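Local coordinates for protein beta-galactosidase (Marinomonas sp. ef1, PDB 6Y2K) that probably hydrolyses terminal beta-galactosides such as lactose, as a cold-active GH42 beta-galactosidase that assembles into a hexamer, at residues 241-246 with 260-265; 9-14 with 351-356; 411-416 with 454-459. All coordinates share one frame; numbering follows the deposited sequence.

Overall arrangement
Interactions 1 and 2 both belong to the eight-stranded parallel barrel: interaction 1 pairs its fifth and sixth strands, while interaction 2 follows the eighth strand onto the loop after the first. Their centres lie about 21 Å apart, though their nearest atoms come to about 7 Å. Each has glycerol nearby, about 5 Å from the side chains of D265 and Q356, on the end of the barrel where enzymes of this fold keep their active site. Interaction 3 lies in the trimerisation domain, its centre about 17 Å from interaction 1 and about 38 Å from interaction 2. Helix 294-305 touches both interaction 1 and interaction 3, linking barrel and neighbouring domain.

Interaction 1 of 3, residues 241-246 with 260-265; sequences HNYMGF and DVASWD
S263 grips the carbonyl of H241 twice, and this double hold marks the tight part of the pairing between two parallel strands. Its amide N meets H241 O at 3.1 Å, nearly along the C=O axis, while S263 OG reaches the same H241 O at 2.7 Å from above the carbonyl plane. With chi1 at 72°, OG sits between its own backbone N and carbonyl carbon and is folded back onto the neighbouring strand. The next link is short and straight: Y243 N gives a hydrogen bond of 2.8 Å to S263 O. On the face that carries Y243, A262 CB abuts the edge of the phenol ring, 3.8 Å from Y243 CE2, and a water joins Y243 OH to V261 O. The two strand segments cross at 47°, and toward D265 the pairing slackens. D265 N reaches Y243 O only by a weak bond, and N242 ND2 meets D265 OD2 at 3.1 Å in another weak one, its better partner being N141. Beyond, the partly exposed G245 rests at the edge of the W264 indole, G245 N lying 3.8 Å from W264 CE3, and a second water takes over, bridging G245 N and D265 O. Glycerol lies close to D265. Strands 238-244 and 261-266, parallel neighbours with helix 252-256 between them in the chain, form one beta-alpha-beta unit of the TIM barrel, a fold whose C-terminal strand ends usually carry the active site.

Interaction 2 of 3, residues 9-14 with 351-356; sequences PEHWPK and YFRWRQ
R355 lies along one face of the W12 indole, joining the loop after the first strand of the TIM barrel to the chain leaving its eighth. Followed outward, R355 CB comes to 3.6 Å from W12 CZ2, and CG rests over the same rim atom. R355 CD stands above the six-membered ring, 3.5 Å from its centroid, as a CH-pi contact. NE then passes over W12 CZ3 at 3.4 Å. The guanidinium ends in a stack, its plane only 5° from that of the indole, with R355 NH1 3.5 Å from W12 CE3; the cation-pi contact is off-centre. The chain is extended from CG to NE, with CG anti to the backbone N (chi1 -177°), which keeps it flat on the ring, while NH2 is held by P371 O. At the indole edge, Q356 O lies 3.5 Å from W12 CH2. Beside the indole, R353, preceded by a cis peptide bond, bends at chi3 toward H11. V181 and F182 of a second subunit pack on H11 and R353 respectively, so this end of the barrel also borders a subunit interface. R353 NH2, with the ring nitrogen in its guanidinium plane, donates to H11 ND1 at 2.8 Å, with an N-H...N angle of 153°.

Interaction 3 of 3, residues 411-416 with 454-459; sequences KVALMF and DIVPSN
Strands 412-415 and 454-456 run parallel with a 34° twist, joined by four backbone hydrogen bonds in regular succession: D454 N to V412 O, L414 N to D454 O, V456 N to L414 O and F416 N to V456 O, all between 2.9 and 3.0 Å. On one face, I455 is the hub. Its CG2 branch comes to 3.6 Å from F416 CB, and its CG1 lies 4.2 Å from L414 CB. The ring of F416 turns away from this pair toward Y418 and Y435, while helix 435-448 covers L414 and F416. The other face carries A413, M415, D454 and V456. Here V456 CG1 lies 4.2 Å from A413 CB, and CG2 of the same valine faces M415 CB at 4.3 Å. M415 runs on past the end of its strand: with CG anti to the backbone N (chi1 -177°), the chain stays extended out to M415 SD, 3.8 Å from S458 CB, and the turn at chi3 then carries M415 CE to 3.8 Å from P457 O. With the sulfur and methyl gone, as in an alanine here, a gap would probably open against P457 and S458 and the turn would lose its backing. D454 points its carboxylate to R303 and Y465, and I455 packs on helix 294-305, so the outermost strand of this chain's mixed sheet faces the barrel. Helices 418-426 and 435-448 connect the two strands, a beta-alpha-beta crossover of the kind found in the glutaminase I-like trimerisation domain of GH42 beta-galactosidases.

Interaction 1 of 3, residues 241-246 with 260-265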
loop_
_atom_site.group_PDB
_atom_site.type_symbol
_atom_site.label_atom_id
_atom_site.label_comp_id
_atom_site.label_asym_id
_atom_site.label_seq_id
_atom_site.Cartn_x
_atom_site.Cartn_y
_atom_site.Cartn_z
ATOM N N HIS A 241 -23.094 44.556 7.371
ATOM C CA HIS A 241 -23.687 43.231 7.340
ATOM C C HIS A 241 -22.614 42.174 7.616
ATOM O O HIS A 241 -21.420 42.409 7.368
ATOM C CB HIS A 241 -24.408 42.947 6.019
ATOM C CG HIS A 241 -25.164 41.660 6.056
ATOM N ND1 HIS A 241 -26.336 41.516 6.766
ATOM C CD2 HIS A 241 -24.859 40.430 5.579
ATOM C CE1 HIS A 241 -26.741 40.262 6.690
ATOM N NE2 HIS A 241 -25.862 39.581 5.979
ATOM N N ASN A 242 -23.040 41.033 8.165
ATOM C CA ASN A 242 -22.126 39.938 8.511
ATOM C C ASN A 242 -22.176 38.816 7.457
ATOM O O ASN A 242 -23.121 38.037 7.401
ATOM C CB ASN A 242 -22.346 39.431 9.955
ATOM C CG ASN A 242 -23.758 38.925 10.226
ATOM O OD1 ASN A 242 -24.737 39.385 9.630
ATOM N ND2 ASN A 242 -23.867 37.971 11.146
ATOM N N TYR A 243 -21.137 38.780 6.621
ATOM C CA TYR A 243 -20.979 37.797 5.548
ATOM C C TYR A 243 -20.306 36.529 6.074
ATOM O O TYR A 243 -19.887 36.469 7.236
ATOM C CB TYR A 243 -20.156 38.394 4.404
ATOM C CG TYR A 243 -20.667 39.728 3.910
ATOM C CD1 TYR A 243 -21.970 39.862 3.442
ATOM C CD2 TYR A 243 -19.840 40.856 3.889
ATOM C CE1 TYR A 243 -22.448 41.086 2.977
ATOM C CE2 TYR A 243 -20.306 42.084 3.421
ATOM C CZ TYR A 243 -21.613 42.197 2.966
ATOM O OH TYR A 243 -22.085 43.418 2.498
ATOM N N MET A 244 -20.204 35.517 5.216
ATOM C CA MET A 244 -19.768 34.186 5.640
ATOM C C MET A 244 -18.579 33.678 4.845
ATOM O O MET A 244 -18.275 34.182 3.763
ATOM C CB MET A 244 -20.923 33.200 5.511
ATOM C CG MET A 244 -22.110 33.532 6.402
ATOM S SD MET A 244 -23.554 32.521 6.053
ATOM C CE MET A 244 -24.110 33.218 4.500
ATOM N N GLY A 245 -17.906 32.676 5.406
ATOM C CA GLY A 245 -16.881 31.932 4.686
ATOM C C GLY A 245 -17.532 30.992 3.683
ATOM O O GLY A 245 -18.549 30.376 3.983
ATOM N N PHE A 246 -16.968 30.901 2.485
ATOM C CA PHE A 246 -17.274 29.812 1.541
ATOM C C PHE A 246 -18.730 29.898 1.105
ATOM O O PHE A 246 -19.470 28.912 1.147
ATOM C CB PHE A 246 -16.906 28.443 2.162
ATOM C CG PHE A 246 -15.515 28.417 2.719
ATOM C CD1 PHE A 246 -14.429 28.175 1.884
ATOM C CD2 PHE A 246 -15.277 28.719 4.056
ATOM C CE1 PHE A 246 -13.136 28.191 2.380
ATOM C CE2 PHE A 246 -13.987 28.757 4.551
ATOM C CZ PHE A 246 -12.914 28.481 3.713
ATOM N N ASP A 260 -21.372 50.648 4.953
ATOM C CA ASP A 260 -20.123 51.322 5.324
ATOM C C ASP A 260 -18.980 50.358 5.605
ATOM O O ASP A 260 -17.817 50.716 5.426
ATOM C CB ASP A 260 -20.352 52.197 6.551
ATOM C CG ASP A 260 -21.410 53.243 6.315
ATOM O OD1 ASP A 260 -21.335 53.955 5.281
ATOM O OD2 ASP A 260 -22.344 53.339 7.140
ATOM N N VAL A 261 -19.309 49.155 6.079
ATOM C CA VAL A 261 -18.318 48.186 6.534
ATOM C C VAL A 261 -18.737 46.797 6.056
ATOM O O VAL A 261 -19.929 46.480 6.050
ATOM C CB VAL A 261 -18.241 48.140 8.082
ATOM C CG1 VAL A 261 -17.203 47.121 8.543
ATOM C CG2 VAL A 261 -17.946 49.524 8.666
ATOM N N ALA A 262 -17.757 45.989 5.657
ATOM C CA ALA A 262 -17.971 44.566 5.412
ATOM C C ALA A 262 -17.470 43.828 6.637
ATOM O O ALA A 262 -16.317 43.989 7.024
ATOM C CB ALA A 262 -17.212 44.112 4.181
ATOM N N SER A 263 -18.339 43.043 7.264
ATOM C CA SER A 263 -17.921 42.169 8.350
ATOM C C SER A 263 -18.159 40.736 7.938
ATOM O O SER A 263 -18.947 40.470 7.028
ATOM C CB SER A 263 -18.661 42.476 9.650
ATOM O OG SER A 263 -20.009 42.072 9.609
ATOM N N TRP A 264 -17.466 39.813 8.591
ATOM C CA TRP A 264 -17.687 38.400 8.306
ATOM C C TRP A 264 -17.453 37.495 9.496
ATOM O O TRP A 264 -16.935 37.918 10.537
ATOM C CB TRP A 264 -16.910 37.960 7.054
ATOM C CG TRP A 264 -15.490 37.611 7.283
ATOM C CD1 TRP A 264 -14.465 38.472 7.535
ATOM C CD2 TRP A 264 -14.919 36.299 7.243
ATOM N NE1 TRP A 264 -13.285 37.774 7.672
ATOM C CE2 TRP A 264 -13.535 36.437 7.495
ATOM C CE3 TRP A 264 -15.442 35.019 7.006
ATOM C CZ2 TRP A 264 -12.669 35.341 7.537
ATOM C CZ3 TRP A 264 -14.581 33.922 7.051
ATOM C CH2 TRP A 264 -13.210 34.093 7.305
ATOM N N ASP A 265 -17.886 36.248 9.325
ATOM C CA ASP A 265 -18.012 35.297 10.405
ATOM C C ASP A 265 -17.070 34.126 10.143
ATOM O O ASP A 265 -17.314 33.320 9.240
ATOM C CB ASP A 265 -19.476 34.846 10.508
ATOM C CG ASP A 265 -20.439 36.006 10.797
ATOM O OD1 ASP A 265 -19.977 37.066 11.245
ATOM O OD2 ASP A 265 -21.664 35.862 10.594
HETATM O O HOH W 1 -20.464 45.504 3.345
HETATM O O HOH W 2 -18.939 31.621 7.943
#

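Interaction 2 of 3, residues 9-14 with 351-356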
loop_
_atom_site.group_PDB
_atom_site.type_symbol
_atom_site.label_atom_id
_atom_site.label_comp_id
_atom_site.label_asym_id
_atom_site.label_seq_id
_atom_site.Cartn_x
_atom_site.Cartn_y
_atom_site.Cartn_z
ATOM N N PRO A 9 -28.357 39.541 25.896
ATOM C CA PRO A 9 -28.910 39.866 27.222
ATOM C C PRO A 9 -30.288 39.229 27.461
ATOM O O PRO A 9 -30.584 38.815 28.586
ATOM C CB PRO A 9 -28.995 41.391 27.211
ATOM C CG PRO A 9 -29.010 41.770 25.781
ATOM C CD PRO A 9 -28.190 40.741 25.065
ATOM N N GLU A 10 -31.085 39.102 26.397
ATOM C CA GLU A 10 -32.376 38.413 26.470
ATOM C C GLU A 10 -32.311 36.909 26.824
ATOM O O GLU A 10 -33.349 36.304 27.139
ATOM C CB GLU A 10 -33.201 38.650 25.180
ATOM C CG GLU A 10 -32.819 37.820 23.952
ATOM C CD GLU A 10 -31.725 38.412 23.078
ATOM O OE1 GLU A 10 -30.874 39.216 23.557
ATOM O OE2 GLU A 10 -31.714 38.038 21.883
ATOM N N HIS A 11 -31.127 36.297 26.760
ATOM C CA HIS A 11 -30.949 34.906 27.206
ATOM C C HIS A 11 -30.605 34.742 28.684
ATOM O O HIS A 11 -30.568 33.605 29.172
ATOM C CB HIS A 11 -29.876 34.215 26.369
ATOM C CG HIS A 11 -30.223 34.104 24.917
ATOM N ND1 HIS A 11 -29.350 33.595 23.985
ATOM C CD2 HIS A 11 -31.342 34.447 24.238
ATOM C CE1 HIS A 11 -29.910 33.641 22.789
ATOM N NE2 HIS A 11 -31.123 34.148 22.916
ATOM N N TRP A 12 -30.334 35.847 29.386
ATOM C CA TRP A 12 -29.803 35.803 30.761
ATOM C C TRP A 12 -30.650 36.670 31.700
ATOM O O TRP A 12 -31.181 37.692 31.274
ATOM C CB TRP A 12 -28.329 36.269 30.808
ATOM C CG TRP A 12 -27.469 35.590 29.770
ATOM C CD1 TRP A 12 -26.920 36.167 28.665
ATOM C CD2 TRP A 12 -27.121 34.203 29.715
ATOM N NE1 TRP A 12 -26.238 35.228 27.925
ATOM C CE2 TRP A 12 -26.357 34.010 28.541
ATOM C CE3 TRP A 12 -27.379 33.101 30.543
ATOM C CZ2 TRP A 12 -25.837 32.760 28.178
ATOM C CZ3 TRP A 12 -26.863 31.846 30.176
ATOM C CH2 TRP A 12 -26.090 31.696 29.009
ATOM N N PRO A 13 -30.760 36.276 32.982
ATOM C CA PRO A 13 -31.485 37.156 33.908
ATOM C C PRO A 13 -30.825 38.536 34.028
ATOM O O PRO A 13 -29.607 38.651 33.909
ATOM C CB PRO A 13 -31.460 36.401 35.247
ATOM C CG PRO A 13 -30.463 35.302 35.095
ATOM C CD PRO A 13 -30.245 35.056 33.629
ATOM N N LYS A 14 -31.646 39.566 34.245
ATOM C CA LYS A 14 -31.169 40.955 34.368
ATOM C C LYS A 14 -30.132 41.138 35.474
ATOM O O LYS A 14 -29.297 42.035 35.386
ATOM C CB LYS A 14 -32.340 41.911 34.619
ATOM C CG LYS A 14 -33.277 42.053 33.433
ATOM C CD LYS A 14 -34.260 43.200 33.621
ATOM C CE LYS A 14 -35.236 43.287 32.453
ATOM N NZ LYS A 14 -36.128 44.475 32.565
ATOM N N TYR A 351 -15.962 38.333 18.949
ATOM C CA TYR A 351 -16.167 36.911 19.198
ATOM C C TYR A 351 -17.652 36.575 19.297
ATOM O O TYR A 351 -18.499 37.468 19.328
ATOM C CB TYR A 351 -15.444 36.480 20.475
ATOM C CG TYR A 351 -13.976 36.840 20.498
ATOM C CD1 TYR A 351 -13.043 36.075 19.811
ATOM C CD2 TYR A 351 -13.521 37.943 21.209
ATOM C CE1 TYR A 351 -11.699 36.399 19.829
ATOM C CE2 TYR A 351 -12.180 38.274 21.233
ATOM C CZ TYR A 351 -11.274 37.500 20.542
ATOM O OH TYR A 351 -9.938 37.827 20.563
ATOM N N PHE A 352 -17.959 35.284 19.348
ATOM C CA PHE A 352 -19.341 34.828 19.443
ATOM C C PHE A 352 -19.414 33.398 19.968
ATOM O O PHE A 352 -18.860 32.477 19.367
ATOM C CB PHE A 352 -20.033 34.925 18.083
ATOM C CG PHE A 352 -21.335 34.179 18.011
ATOM C CD1 PHE A 352 -21.354 32.795 17.960
ATOM C CD2 PHE A 352 -22.540 34.862 17.994
ATOM C CE1 PHE A 352 -22.549 32.106 17.894
ATOM C CE2 PHE A 352 -23.740 34.179 17.927
ATOM C CZ PHE A 352 -23.744 32.799 17.877
ATOM N N ARG A 353 -20.100 33.219 21.092
ATOM C CA ARG A 353 -20.746 34.331 21.780
ATOM C C ARG A 353 -20.049 34.644 23.099
ATOM O O ARG A 353 -19.012 34.062 23.419
ATOM C CB ARG A 353 -22.224 34.021 22.027
ATOM C CG ARG A 353 -22.538 32.539 22.133
ATOM C CD ARG A 353 -24.035 32.284 22.066
ATOM N NE ARG A 353 -24.737 32.848 23.216
ATOM C CZ ARG A 353 -26.057 32.815 23.374
ATOM N NH1 ARG A 353 -26.823 32.244 22.456
ATOM N NH2 ARG A 353 -26.610 33.353 24.452
ATOM N N TRP A 354 -20.623 35.568 23.863
ATOM C CA TRP A 354 -20.059 35.960 25.149
ATOM C C TRP A 354 -20.142 34.819 26.157
ATOM O O TRP A 354 -19.176 34.532 26.864
ATOM C CB TRP A 354 -20.776 37.197 25.693
ATOM C CG TRP A 354 -20.563 37.415 27.160
ATOM C CD1 TRP A 354 -21.484 37.253 28.155
ATOM C CD2 TRP A 354 -19.353 37.837 27.799
ATOM N NE1 TRP A 354 -20.921 37.548 29.373
ATOM C CE2 TRP A 354 -19.613 37.909 29.182
ATOM C CE3 TRP A 354 -18.073 38.162 27.336
ATOM C CZ2 TRP A 354 -18.643 38.291 30.106
ATOM C CZ3 TRP A 354 -17.111 38.540 28.255
ATOM C CH2 TRP A 354 -17.402 38.602 29.624
ATOM N N ARG A 355 -21.301 34.173 26.218
ATOM C CA ARG A 355 -21.513 33.059 27.142
ATOM C C ARG A 355 -22.277 31.950 26.429
ATOM O O ARG A 355 -23.325 32.199 25.840
ATOM C CB ARG A 355 -22.300 33.562 28.351
ATOM C CG ARG A 355 -22.552 32.541 29.449
ATOM C CD ARG A 355 -23.289 33.195 30.604
ATOM N NE ARG A 355 -23.758 32.210 31.570
ATOM C CZ ARG A 355 -24.502 32.484 32.640
ATOM N NH1 ARG A 355 -24.871 33.730 32.924
ATOM N NH2 ARG A 355 -24.882 31.489 33.437
ATOM N N GLN A 356 -21.735 30.729 26.481
ATOM C CA GLN A 356 -22.341 29.554 25.843
ATOM C C GLN A 356 -23.752 29.334 26.388
ATOM O O GLN A 356 -23.935 29.279 27.603
ATOM C CB GLN A 356 -21.465 28.325 26.103
ATOM C CG GLN A 356 -21.990 27.005 25.548
ATOM C CD GLN A 356 -21.065 25.833 25.832
ATOM O OE1 GLN A 356 -19.883 26.005 26.177
ATOM N NE2 GLN A 356 -21.598 24.627 25.676
#

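Interaction 3 of 3, residues 411-416 with 454-459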
loop_
_atom_site.group_PDB
_atom_site.type_symbol
_atom_site.label_atom_id
_atom_site.label_comp_id
_atom_site.label_asym_id
_atom_site.label_seq_id
_atom_site.Cartn_x
_atom_site.Cartn_y
_atom_site.Cartn_z
ATOM N N LYS A 411 0.146 44.960 -3.028
ATOM C CA LYS A 411 0.473 45.389 -4.393
ATOM C C LYS A 411 0.147 44.327 -5.445
ATOM O O LYS A 411 0.346 44.558 -6.645
ATOM C CB LYS A 411 1.949 45.774 -4.479
ATOM C CG LYS A 411 2.320 46.829 -3.460
ATOM C CD LYS A 411 3.617 47.530 -3.804
ATOM C CE LYS A 411 3.913 48.614 -2.776
ATOM N NZ LYS A 411 4.915 49.574 -3.310
ATOM N N VAL A 412 -0.320 43.163 -4.986
ATOM C CA VAL A 412 -0.846 42.112 -5.851
ATOM C C VAL A 412 -2.356 42.067 -5.677
ATOM O O VAL A 412 -2.842 42.036 -4.545
ATOM C CB VAL A 412 -0.256 40.729 -5.486
ATOM C CG1 VAL A 412 -0.851 39.635 -6.364
ATOM C CG2 VAL A 412 1.259 40.756 -5.615
ATOM N N ALA A 413 -3.082 42.064 -6.798
ATOM C CA ALA A 413 -4.537 41.948 -6.804
ATOM C C ALA A 413 -4.984 40.649 -7.476
ATOM O O ALA A 413 -4.455 40.263 -8.529
ATOM C CB ALA A 413 -5.164 43.144 -7.505
ATOM N N LEU A 414 -5.950 39.985 -6.845
ATOM C CA LEU A 414 -6.653 38.838 -7.413
ATOM C C LEU A 414 -8.098 39.280 -7.647
ATOM O O LEU A 414 -8.776 39.671 -6.706
ATOM C CB LEU A 414 -6.592 37.667 -6.433
ATOM C CG LEU A 414 -7.225 36.333 -6.857
ATOM C CD1 LEU A 414 -6.601 35.190 -6.073
ATOM C CD2 LEU A 414 -8.745 36.310 -6.692
ATOM N N MET A 415 -8.561 39.239 -8.891
ATOM C CA MET A 415 -9.920 39.686 -9.227
ATOM C C MET A 415 -10.942 38.562 -9.041
ATOM O O MET A 415 -10.890 37.548 -9.758
ATOM C CB MET A 415 -9.975 40.194 -10.672
ATOM C CG MET A 415 -11.325 40.754 -11.112
ATOM S SD MET A 415 -11.247 41.546 -12.732
ATOM C CE MET A 415 -10.402 43.061 -12.282
ATOM N N PHE A 416 -11.865 38.761 -8.095
ATOM C CA PHE A 416 -12.956 37.831 -7.816
ATOM C C PHE A 416 -14.282 38.447 -8.266
ATOM O O PHE A 416 -14.617 39.560 -7.859
ATOM C CB PHE A 416 -13.017 37.524 -6.318
ATOM C CG PHE A 416 -13.978 36.425 -5.966
ATOM C CD1 PHE A 416 -15.320 36.706 -5.721
ATOM C CD2 PHE A 416 -13.554 35.102 -5.909
ATOM C CE1 PHE A 416 -16.212 35.697 -5.405
ATOM C CE2 PHE A 416 -14.448 34.085 -5.603
ATOM C CZ PHE A 416 -15.778 34.383 -5.348
ATOM N N ASP A 454 -4.552 41.991 -2.226
ATOM C CA ASP A 454 -5.930 42.498 -2.284
ATOM C C ASP A 454 -6.727 41.579 -3.184
ATOM O O ASP A 454 -6.223 41.111 -4.209
ATOM C CB ASP A 454 -6.004 43.903 -2.899
ATOM C CG ASP A 454 -5.712 45.006 -1.908
ATOM O OD1 ASP A 454 -5.180 44.733 -0.815
ATOM O OD2 ASP A 454 -6.042 46.161 -2.231
ATOM N N ILE A 455 -7.970 41.322 -2.799
ATOM C CA ILE A 455 -8.938 40.683 -3.683
ATOM C C ILE A 455 -9.928 41.770 -4.073
ATOM O O ILE A 455 -10.469 42.458 -3.206
ATOM C CB ILE A 455 -9.623 39.473 -3.017
ATOM C CG1 ILE A 455 -8.569 38.384 -2.750
ATOM C CG2 ILE A 455 -10.761 38.952 -3.890
ATOM C CD1 ILE A 455 -9.096 37.130 -2.064
ATOM N N VAL A 456 -10.151 41.918 -5.375
ATOM C CA VAL A 456 -10.874 43.063 -5.915
ATOM C C VAL A 456 -12.021 42.651 -6.840
ATOM O O VAL A 456 -11.957 41.596 -7.485
ATOM C CB VAL A 456 -9.923 44.029 -6.670
ATOM C CG1 VAL A 456 -8.790 44.469 -5.762
ATOM C CG2 VAL A 456 -9.371 43.406 -7.946
ATOM N N PRO A 457 -13.070 43.494 -6.924
ATOM C CA PRO A 457 -14.131 43.250 -7.895
ATOM C C PRO A 457 -13.685 43.647 -9.287
ATOM O O PRO A 457 -12.654 44.315 -9.442
ATOM C CB PRO A 457 -15.247 44.174 -7.418
ATOM C CG PRO A 457 -14.537 45.315 -6.780
ATOM C CD PRO A 457 -13.348 44.693 -6.104
ATOM N N SER A 458 -14.470 43.266 -10.289
ATOM C CA SER A 458 -14.114 43.546 -11.678
ATOM C C SER A 458 -14.204 45.025 -12.066
ATOM O O SER A 458 -13.557 45.442 -13.031
ATOM C CB SER A 458 -14.919 42.675 -12.640
ATOM O OG SER A 458 -16.300 42.866 -12.461
ATOM N N ASN A 459 -14.958 45.820 -11.307
ATOM C CA ASN A 459 -15.006 47.276 -11.525
ATOM C C ASN A 459 -13.981 48.088 -10.710
ATOM O O ASN A 459 -14.044 49.317 -10.693
ATOM C CB ASN A 459 -16.424 47.800 -11.278
ATOM C CG ASN A 459 -16.862 47.681 -9.825
ATOM O OD1 ASN A 459 -16.158 47.129 -8.973
ATOM N ND2 ASN A 459 -18.048 48.201 -9.539
#